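Phytoene synthase (Enterococcus hirae, PDB 5IYS) probably joins two farnesyl diphosphates head to head into dehydrosqualene, and binds magnesium ions together with two molecules of a thio analogue of farnesyl diphosphate. Local coordinates at residues L167-I170 against L171-G175; Y249-Q252 against L253-V256; I255-K258 against Q259-L263. All coordinates share one frame; numbering follows the deposited sequence.

How the interactions relate
Interaction 1 is fully buried and faces the diphosphates, where a metal ligand, an arginine and its carboxylate partner gather at the end of helix 155-172. Interaction 2 lies on helix 236-258, against interaction 1: Gln252 OE1 accepts from Arg172 NH1, Tyr249 OH accepts from Asn169 ND2, and both contacts reach the same inhibitor molecule. Its other flank is only partly buried. Interaction 3 begins on Ile255 and Val256, the last residues of interaction 2, and ends that helix nearer the surface, with backbone capping in place of ligand chemistry. Leu263 then returns to interaction 1 through a backbone bond with Gly175.

Interaction 1: residues L167-I170 against L171-G175; sequences LTNI and LRDVG. With MG (magnesium ion), chain D; FPS (S-[(2E,6E)-3,7,11-trimethyldodeca-2,6,10-trienyl] trihydrogen thiodiphosphate), chain G; FPS (S-[(2E,6E)-3,7,11-trimethyldodeca-2,6,10-trienyl] trihydrogen thiodiphosphate), chain H.
Asn169 and Arg172, less than one helical turn apart, hold out an amide and a guanidinium whose planes stand 54° apart, the amide carbon CG lying over one guanidinium face. Asn169 ND2 comes within 3.2 Å of Arg172 NH2; nearby diphosphate oxygens probably offset this donor-to-donor approach. With CG anti to the backbone N (chi1 -175°), Asn169 reaches into the pocket, and its OD1 binds magnesium at 2.1 Å. O2A of one inhibitor molecule (chain H) and three waters are further ligands of this ion. The amide nitrogen ND2 gives a hydrogen bond to Tyr249 OH and a weak one to O3A of the same inhibitor.

Arg172 bends at chi3 (71°) and grips Asp173 side-on. Its NE meets Asp173 OD1 at 2.9 Å, from above the carboxylate plane, while NH2 reaches the syn lone pair of Asp173 OD2 at 3.0 Å. The remaining nitrogen, Arg172 NH1, donates to O2B of the second inhibitor (chain G) at 2.7 Å, and also to Gln252 OE1.

The opposite flank of the turn is close-packed and apolar: Leu167 and Leu171 lean on Leu216 of helix 207-227, and Leu171 also on Leu253. Here the backbone bond from Leu171 N to Leu167 O (3.0 Å) keeps regular helical form. Water is instead found on the metal side, where it completes much of the magnesium shell. Asp173 leaves helical geometry just after this turn, its N still bonded to Ile170 O.

The sequence Asn-x-x-x-Asp is consistent with the second metal-binding motif of head-to-head prenyl synthases. Asp173, a magnesium ligand in a structure of this protein, does not bind the ion here; paired with Arg172, it probably helps orient the guanidinium towards the diphosphate.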
loop_
_atom_site.group_PDB
_atom_site.type_symbol
_atom_site.label_atom_id
_atom_site.label_comp_id
_atom_site.label_asym_id
_atom_site.label_seq_id
_atom_site.Cartn_x
_atom_site.Cartn_y
_atom_site.Cartn_z
ATOM N N LEU A 167 -5.370 -5.984 2.192
ATOM C CA LEU A 167 -6.256 -6.781 3.068
ATOM C C LEU A 167 -6.116 -6.373 4.531
ATOM O O LEU A 167 -7.089 -6.338 5.282
ATOM C CB LEU A 167 -5.912 -8.273 2.960
ATOM C CG LEU A 167 -6.367 -8.986 1.687
ATOM C CD1 LEU A 167 -6.067 -10.471 1.765
ATOM C CD2 LEU A 167 -7.856 -8.734 1.447
ATOM N N THR A 168 -4.877 -6.156 4.963
ATOM C CA THR A 168 -4.622 -5.667 6.323
ATOM C C THR A 168 -5.299 -4.311 6.552
ATOM O O THR A 168 -5.947 -4.080 7.581
ATOM C CB THR A 168 -3.097 -5.518 6.541
ATOM O OG1 THR A 168 -2.449 -6.785 6.302
ATOM C CG2 THR A 168 -2.788 -5.029 7.956
ATOM N N ASN A 169 -5.170 -3.412 5.584
ATOM C CA ASN A 169 -5.833 -2.103 5.678
ATOM C C ASN A 169 -7.358 -2.215 5.811
ATOM O O ASN A 169 -7.997 -1.533 6.643
ATOM C CB ASN A 169 -5.418 -1.238 4.480
ATOM C CG ASN A 169 -5.971 0.179 4.560
ATOM O OD1 ASN A 169 -7.150 0.381 4.318
ATOM N ND2 ASN A 169 -5.120 1.159 4.877
ATOM N N ILE A 170 -7.914 -3.150 5.047
ATOM C CA ILE A 170 -9.344 -3.439 5.066
ATOM C C ILE A 170 -9.791 -3.931 6.457
ATOM O O ILE A 170 -10.777 -3.442 7.048
ATOM C CB ILE A 170 -9.676 -4.493 3.977
ATOM C CG1 ILE A 170 -9.702 -3.851 2.579
ATOM C CG2 ILE A 170 -11.021 -5.122 4.231
ATOM C CD1 ILE A 170 -9.704 -4.856 1.400
ATOM N N LEU A 171 -9.014 -4.861 6.999
ATOM C CA LEU A 171 -9.320 -5.521 8.268
ATOM C C LEU A 171 -9.127 -4.561 9.425
ATOM O O LEU A 171 -9.792 -4.648 10.465
ATOM C CB LEU A 171 -8.418 -6.750 8.436
ATOM C CG LEU A 171 -8.829 -7.937 7.552
ATOM C CD1 LEU A 171 -7.710 -8.943 7.493
ATOM C CD2 LEU A 171 -10.127 -8.623 8.106
ATOM N N ARG A 172 -8.228 -3.608 9.236
ATOM C CA ARG A 172 -7.974 -2.614 10.277
ATOM C C ARG A 172 -9.147 -1.638 10.373
ATOM O O ARG A 172 -9.431 -1.107 11.453
ATOM C CB ARG A 172 -6.647 -1.895 9.978
ATOM C CG ARG A 172 -6.209 -0.853 11.014
ATOM C CD ARG A 172 -5.033 -0.045 10.447
ATOM N NE ARG A 172 -5.519 0.839 9.384
ATOM C CZ ARG A 172 -4.748 1.608 8.623
ATOM N NH1 ARG A 172 -3.431 1.494 8.703
ATOM N NH2 ARG A 172 -5.305 2.468 7.778
ATOM N N ASP A 173 -9.831 -1.376 9.264
ATOM C CA ASP A 173 -10.652 -0.171 9.165
ATOM C C ASP A 173 -12.131 -0.503 8.923
ATOM O O ASP A 173 -12.890 0.340 8.433
ATOM C CB ASP A 173 -10.179 0.742 8.024
ATOM C CG ASP A 173 -8.799 1.361 8.261
ATOM O OD1 ASP A 173 -8.328 1.398 9.417
ATOM O OD2 ASP A 173 -8.192 1.832 7.272
ATOM N N VAL A 174 -12.571 -1.699 9.299
ATOM C CA VAL A 174 -13.928 -2.104 8.959
ATOM C C VAL A 174 -14.977 -1.073 9.415
ATOM O O VAL A 174 -15.874 -0.699 8.653
ATOM C CB VAL A 174 -14.261 -3.486 9.510
ATOM C CG1 VAL A 174 -15.740 -3.781 9.327
ATOM C CG2 VAL A 174 -13.393 -4.562 8.848
ATOM N N GLY A 175 -14.863 -0.596 10.648
ATOM C CA GLY A 175 -15.897 0.289 11.197
ATOM C C GLY A 175 -15.957 1.664 10.554
ATOM O O GLY A 175 -17.043 2.146 10.197
HETATM MG MG MG D . -8.888 1.452 3.675
HETATM C C1 FPS G . -1.157 2.026 2.990
HETATM S S1 FPS G . -0.730 3.654 2.498
HETATM C C2 FPS G . -0.592 1.185 1.859
HETATM C C3 FPS G . -1.162 0.062 1.387
HETATM C C4 FPS G . -2.427 -0.470 1.993
HETATM C C5 FPS G . -0.531 -0.721 0.252
HETATM C C6 FPS G . 0.761 -0.126 -0.306
HETATM C C7 FPS G . 1.462 -1.188 -1.130
HETATM C C8 FPS G . 2.802 -1.306 -1.157
HETATM C C10 FPS G . 3.388 -2.322 -2.113
HETATM C C9 FPS G . 3.725 -0.432 -0.343
HETATM C C11 FPS G . 4.290 -3.283 -1.332
HETATM C C12 FPS G . 5.041 -4.207 -2.276
HETATM C C13 FPS G . 6.288 -3.976 -2.749
HETATM C C14 FPS G . 6.944 -4.985 -3.656
HETATM C C15 FPS G . 7.071 -2.745 -2.372
HETATM P PA FPS G . -0.764 4.963 4.094
HETATM O O1A FPS G . 0.144 6.092 3.879
HETATM O O2A FPS G . -2.265 5.556 3.970
HETATM O O3A FPS G . -0.675 4.296 5.541
HETATM P PB FPS G . -2.087 3.820 6.190
HETATM O O1B FPS G . -2.643 4.888 7.091
HETATM O O2B FPS G . -1.732 2.513 6.858
HETATM O O3B FPS G . -3.165 3.543 5.165
HETATM C C1 FPS H . -4.250 3.392 1.360
HETATM S S1 FPS H . -5.579 2.237 1.493
HETATM C C2 FPS H . -4.181 3.915 -0.054
HETATM C C3 FPS H . -3.789 3.197 -1.122
HETATM C C4 FPS H . -3.457 1.730 -1.061
HETATM C C5 FPS H . -3.731 3.903 -2.457
HETATM C C6 FPS H . -2.526 4.838 -2.550
HETATM C C7 FPS H . -1.261 4.140 -2.079
HETATM C C8 FPS H . -0.414 4.734 -1.225
HETATM C C10 FPS H . 0.781 3.929 -0.774
HETATM C C9 FPS H . -0.698 6.103 -0.666
HETATM C C11 FPS H . 2.005 4.145 -1.635
HETATM C C12 FPS H . 3.133 3.605 -0.766
HETATM C C13 FPS H . 4.422 3.548 -1.149
HETATM C C14 FPS H . 4.907 4.021 -2.485
HETATM C C15 FPS H . 5.417 2.969 -0.192
HETATM P PA FPS H . -7.053 3.503 2.120
HETATM O O1A FPS H . -7.278 4.544 1.088
HETATM O O2A FPS H . -8.405 2.651 2.317
HETATM O O3A FPS H . -6.674 3.971 3.624
HETATM P PB FPS H . -6.217 5.413 4.125
HETATM O O1B FPS H . -7.308 5.863 5.059
HETATM O O2B FPS H . -6.062 6.429 3.014
HETATM O O3B FPS H . -4.886 5.222 4.822
HETATM O O HOH W 1 -9.818 0.180 4.564
HETATM O O HOH W 2 -9.573 0.452 2.116
HETATM O O HOH W 3 -8.334 2.267 5.022
#

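Interaction 2: residues Y249-Q252 against L253-V256; sequences YREQ and LNIV. With FPS (S-[(2E,6E)-3,7,11-trimethyldodeca-2,6,10-trienyl] trihydrogen thiodiphosphate), chain G.
Leu253 N donates to Arg250 O at 3.0 Å, and a side-chain bond lies next to it: NE2 of Gln252 gives its N-H to Tyr249 O at 3.1 Å, nearly straight (163°), in the carbonyl plane and on a lone pair. The same oxygen accepts Gln252 N, so two donors from one residue grip it. Gln252 CG lies beside its own backbone N (chi1 -53°), from where the extended chain carries NE2 over the centre of the Tyr249 ring, 3.2 Å above the plane. The other end of the amide, OE1, accepts from Arg172. Tyr249 in turn directs its OH to O2B of the inhibitor (chain G) at 2.8 Å, the oxygen lying at the ring edge.

Tyr249 and Gln252 belong to helix 236-258, one of the helices that wall the central cavity in the all-helical isoprenoid synthase fold; its Tyr249 side faces the ligand, while Leu253 packs on Glu221 of helix 207-227.

Further along, Glu251 bends at chi2 (75°), bringing OE2 to 3.8 Å from Ile255 CD1; the two side chains cross at about a right angle. That carboxylate oxygen forms a salt bridge with Arg274. In the backbone, Ile255 N donates to Glu251 O, and Ile255 CD1 rests 3.6 Å from the same Glu251 O. On the neighbouring flank Leu253 CG sits 3.5 Å from Arg250 O.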
loop_
_atom_site.group_PDB
_atom_site.type_symbol
_atom_site.label_atom_id
_atom_site.label_comp_id
_atom_site.label_asym_id
_atom_site.label_seq_id
_atom_site.Cartn_x
_atom_site.Cartn_y
_atom_site.Cartn_z
ATOM N N TYR A 249 3.611 -3.244 8.664
ATOM C CA TYR A 249 2.219 -3.213 8.239
ATOM C C TYR A 249 1.451 -4.437 8.775
ATOM O O TYR A 249 0.342 -4.287 9.288
ATOM C CB TYR A 249 2.088 -3.060 6.719
ATOM C CG TYR A 249 0.908 -2.196 6.369
ATOM C CD1 TYR A 249 0.951 -0.823 6.575
ATOM C CD2 TYR A 249 -0.284 -2.770 5.950
ATOM C CE1 TYR A 249 -0.117 -0.023 6.246
ATOM C CE2 TYR A 249 -1.383 -1.982 5.619
ATOM C CZ TYR A 249 -1.289 -0.618 5.792
ATOM O OH TYR A 249 -2.366 0.167 5.509
ATOM N N ARG A 250 2.083 -5.608 8.739
ATOM C CA ARG A 250 1.441 -6.867 9.139
ATOM C C ARG A 250 1.069 -6.866 10.617
ATOM O O ARG A 250 0.117 -7.528 11.042
ATOM C CB ARG A 250 2.389 -8.056 8.909
ATOM C CG ARG A 250 1.784 -9.385 9.355
ATOM C CD ARG A 250 2.672 -10.555 8.911
ATOM N NE ARG A 250 3.964 -10.452 9.587
ATOM C CZ ARG A 250 4.960 -11.314 9.421
ATOM N NH1 ARG A 250 4.811 -12.324 8.571
ATOM N NH2 ARG A 250 6.124 -11.119 10.040
ATOM N N GLU A 251 1.938 -6.248 11.408
ATOM C CA GLU A 251 1.714 -6.084 12.849
ATOM C C GLU A 251 0.365 -5.495 13.224
ATOM O O GLU A 251 -0.198 -5.830 14.274
ATOM C CB GLU A 251 2.857 -5.239 13.452
ATOM C CG GLU A 251 2.674 -4.953 14.944
ATOM C CD GLU A 251 2.965 -6.151 15.833
ATOM O OE1 GLU A 251 3.449 -7.189 15.332
ATOM O OE2 GLU A 251 2.652 -6.069 17.045
ATOM N N GLN A 252 -0.230 -4.705 12.333
ATOM C CA GLN A 252 -1.561 -4.189 12.631
ATOM C C GLN A 252 -2.648 -5.242 12.784
ATOM O O GLN A 252 -3.665 -4.985 13.441
ATOM C CB GLN A 252 -2.003 -3.138 11.612
ATOM C CG GLN A 252 -0.956 -2.032 11.479
ATOM C CD GLN A 252 -1.289 -1.079 10.364
ATOM O OE1 GLN A 252 -1.827 0.005 10.602
ATOM N NE2 GLN A 252 -1.137 -1.549 9.135
ATOM N N LEU A 253 -2.462 -6.409 12.167
ATOM C CA LEU A 253 -3.383 -7.516 12.425
ATOM C C LEU A 253 -3.363 -7.898 13.909
ATOM O O LEU A 253 -4.411 -8.158 14.501
ATOM C CB LEU A 253 -3.055 -8.737 11.553
ATOM C CG LEU A 253 -3.139 -8.501 10.028
ATOM C CD1 LEU A 253 -2.619 -9.752 9.345
ATOM C CD2 LEU A 253 -4.565 -8.227 9.587
ATOM N N ASN A 254 -2.177 -8.020 14.487
ATOM C CA ASN A 254 -2.068 -8.394 15.905
ATOM C C ASN A 254 -2.626 -7.364 16.866
ATOM O O ASN A 254 -3.203 -7.712 17.895
ATOM C CB ASN A 254 -0.629 -8.739 16.268
ATOM C CG ASN A 254 -0.273 -10.154 15.878
ATOM O OD1 ASN A 254 -1.145 -10.966 15.568
ATOM N ND2 ASN A 254 1.015 -10.444 15.825
ATOM N N ILE A 255 -2.542 -6.100 16.478
ATOM C CA ILE A 255 -3.137 -5.002 17.226
ATOM C C ILE A 255 -4.646 -5.204 17.352
ATOM O O ILE A 255 -5.207 -5.033 18.439
ATOM C CB ILE A 255 -2.865 -3.657 16.505
ATOM C CG1 ILE A 255 -1.497 -3.095 16.902
ATOM C CG2 ILE A 255 -3.942 -2.625 16.800
ATOM C CD1 ILE A 255 -0.547 -4.130 17.468
ATOM N N VAL A 256 -5.318 -5.460 16.230
ATOM C CA VAL A 256 -6.772 -5.628 16.232
ATOM C C VAL A 256 -7.148 -6.841 17.078
ATOM O O VAL A 256 -8.113 -6.809 17.838
ATOM C CB VAL A 256 -7.358 -5.776 14.810
ATOM C CG1 VAL A 256 -8.858 -6.016 14.855
ATOM C CG2 VAL A 256 -7.039 -4.559 13.967
HETATM C C1 FPS G . -1.157 2.026 2.990
HETATM S S1 FPS G . -0.730 3.654 2.498
HETATM C C2 FPS G . -0.592 1.185 1.859
HETATM C C3 FPS G . -1.162 0.062 1.387
HETATM C C4 FPS G . -2.427 -0.470 1.993
HETATM C C5 FPS G . -0.531 -0.721 0.252
HETATM C C6 FPS G . 0.761 -0.126 -0.306
HETATM C C7 FPS G . 1.462 -1.188 -1.130
HETATM C C8 FPS G . 2.802 -1.306 -1.157
HETATM C C10 FPS G . 3.388 -2.322 -2.113
HETATM C C9 FPS G . 3.725 -0.432 -0.343
HETATM C C11 FPS G . 4.290 -3.283 -1.332
HETATM C C12 FPS G . 5.041 -4.207 -2.276
HETATM C C13 FPS G . 6.288 -3.976 -2.749
HETATM C C14 FPS G . 6.944 -4.985 -3.656
HETATM C C15 FPS G . 7.071 -2.745 -2.372
HETATM P PA FPS G . -0.764 4.963 4.094
HETATM O O1A FPS G . 0.144 6.092 3.879
HETATM O O2A FPS G . -2.265 5.556 3.970
HETATM O O3A FPS G . -0.675 4.296 5.541
HETATM P PB FPS G . -2.087 3.820 6.190
HETATM O O1B FPS G . -2.643 4.888 7.091
HETATM O O2B FPS G . -1.732 2.513 6.858
HETATM O O3B FPS G . -3.165 3.543 5.165
#

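Interaction 3: residues I255-K258 against Q259-L263; sequences IVRK and QHYSL
Positive phi at both His260 (59°) and Tyr261 turns the chain back across the last turn of helix 236-258 and delivers Tyr261 to Arg257. A chi1 of -56°, which turns the Tyr261 ring away from its own carbonyl carbon, lays it alongside the helix: Arg257 CA sits over one face, towards the rim, and Arg257 CG touches Tyr261 CE1 and OH, each at 3.9 Å. The extended Arg257 chain crosses that ring with its guanidinium almost perpendicular to it, 87° between the planes. Both polar ends meet at Glu214 of helix 207-227, which receives Arg257 NE in a salt bridge and Tyr261 OH in a hydrogen bond.

The backbone closes as a Schellman motif, with His260 as the C-prime residue. Tyr261 N reaches back to Val256 O and His260 N to Arg257 O, both at 2.8 Å. The imidazole of His260 folds over Lys258 O, which lies 3.4 Å from the ring plane and over its centre.

Across the turn, Val256 CG1 packs against Ser262 O at 3.7 Å. Gln259 runs beside Ile255, pointing the same way, and its NE2 donates to Ser262 OG at 2.9 Å, in the amide plane; Asn266 also bonds that hydroxyl. Two carbonyls of the final turn thus receive donors from the reversed chain, while Glu214 joins Arg257 and the returning Tyr261 to helix 207-227 through one carboxylate.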
loop_
_atom_site.group_PDB
_atom_site.type_symbol
_atom_site.label_atom_id
_atom_site.label_comp_id
_atom_site.label_asym_id
_atom_site.label_seq_id
_atom_site.Cartn_x
_atom_site.Cartn_y
_atom_site.Cartn_z
ATOM N N ILE A 255 -2.542 -6.100 16.478
ATOM C CA ILE A 255 -3.137 -5.002 17.226
ATOM C C ILE A 255 -4.646 -5.204 17.352
ATOM O O ILE A 255 -5.207 -5.033 18.439
ATOM C CB ILE A 255 -2.865 -3.657 16.505
ATOM C CG1 ILE A 255 -1.497 -3.095 16.902
ATOM C CG2 ILE A 255 -3.942 -2.625 16.800
ATOM C CD1 ILE A 255 -0.547 -4.130 17.468
ATOM N N VAL A 256 -5.318 -5.460 16.230
ATOM C CA VAL A 256 -6.772 -5.628 16.232
ATOM C C VAL A 256 -7.148 -6.841 17.078
ATOM O O VAL A 256 -8.113 -6.809 17.838
ATOM C CB VAL A 256 -7.358 -5.776 14.810
ATOM C CG1 VAL A 256 -8.858 -6.016 14.855
ATOM C CG2 VAL A 256 -7.039 -4.559 13.967
ATOM N N ARG A 257 -6.383 -7.916 16.950
ATOM C CA ARG A 257 -6.606 -9.069 17.816
ATOM C C ARG A 257 -6.441 -8.698 19.298
ATOM O O ARG A 257 -7.289 -9.035 20.118
ATOM C CB ARG A 257 -5.650 -10.198 17.440
ATOM C CG ARG A 257 -5.918 -10.830 16.105
ATOM C CD ARG A 257 -4.775 -11.749 15.747
ATOM N NE ARG A 257 -5.064 -12.548 14.565
ATOM C CZ ARG A 257 -4.263 -12.639 13.513
ATOM N NH1 ARG A 257 -3.090 -12.020 13.527
ATOM N NH2 ARG A 257 -4.581 -13.423 12.490
ATOM N N LYS A 258 -5.377 -7.973 19.645
ATOM C CA LYS A 258 -5.103 -7.654 21.044
ATOM C C LYS A 258 -6.207 -6.790 21.624
ATOM O O LYS A 258 -6.500 -6.884 22.816
ATOM C CB LYS A 258 -3.759 -6.938 21.227
ATOM C CG LYS A 258 -2.525 -7.800 20.970
ATOM C CD LYS A 258 -2.650 -9.201 21.559
ATOM C CE LYS A 258 -3.224 -10.211 20.555
ATOM N NZ LYS A 258 -2.328 -10.408 19.367
ATOM N N GLN A 259 -6.788 -5.920 20.805
ATOM C CA GLN A 259 -7.906 -5.088 21.236
ATOM C C GLN A 259 -9.226 -5.838 21.088
ATOM O O GLN A 259 -10.305 -5.244 21.064
ATOM C CB GLN A 259 -7.924 -3.766 20.465
ATOM C CG GLN A 259 -6.707 -2.861 20.767
ATOM C CD GLN A 259 -6.699 -1.579 19.939
ATOM O OE1 GLN A 259 -5.783 -0.750 20.044
ATOM N NE2 GLN A 259 -7.672 -1.455 19.044
ATOM N N HIS A 260 -9.113 -7.159 20.980
ATOM C CA HIS A 260 -10.261 -8.071 20.959
ATOM C C HIS A 260 -11.226 -7.786 19.803
ATOM O O HIS A 260 -12.457 -7.842 19.965
ATOM C CB HIS A 260 -10.974 -8.132 22.322
ATOM C CG HIS A 260 -10.044 -8.187 23.497
ATOM N ND1 HIS A 260 -9.215 -9.264 23.749
ATOM C CD2 HIS A 260 -9.789 -7.281 24.470
ATOM C CE1 HIS A 260 -8.475 -9.008 24.815
ATOM N NE2 HIS A 260 -8.799 -7.810 25.267
ATOM N N TYR A 261 -10.646 -7.557 18.621
ATOM C CA TYR A 261 -11.412 -7.345 17.410
ATOM C C TYR A 261 -12.286 -6.096 17.505
ATOM O O TYR A 261 -13.475 -6.128 17.202
ATOM C CB TYR A 261 -12.245 -8.580 17.095
ATOM C CG TYR A 261 -11.400 -9.824 16.974
ATOM C CD1 TYR A 261 -10.626 -10.057 15.839
ATOM C CD2 TYR A 261 -11.211 -10.649 18.074
ATOM C CE1 TYR A 261 -9.789 -11.166 15.767
ATOM C CE2 TYR A 261 -10.411 -11.773 18.002
ATOM C CZ TYR A 261 -9.699 -12.030 16.856
ATOM O OH TYR A 261 -8.917 -13.167 16.817
ATOM N N SER A 262 -11.702 -5.015 18.002
ATOM C CA SER A 262 -12.303 -3.693 17.849
ATOM C C SER A 262 -12.426 -3.315 16.369
ATOM O O SER A 262 -11.504 -3.564 15.568
ATOM C CB SER A 262 -11.453 -2.653 18.575
ATOM O OG SER A 262 -10.113 -2.704 18.105
ATOM N N LEU A 263 -13.543 -2.677 16.024
ATOM C CA LEU A 263 -13.825 -2.321 14.640
ATOM C C LEU A 263 -13.428 -0.878 14.341
ATOM O O LEU A 263 -13.266 -0.500 13.177
ATOM C CB LEU A 263 -15.303 -2.556 14.319
ATOM C CG LEU A 263 -15.795 -3.990 14.557
ATOM C CD1 LEU A 263 -17.301 -4.112 14.409
ATOM C CD2 LEU A 263 -15.081 -5.014 13.674
#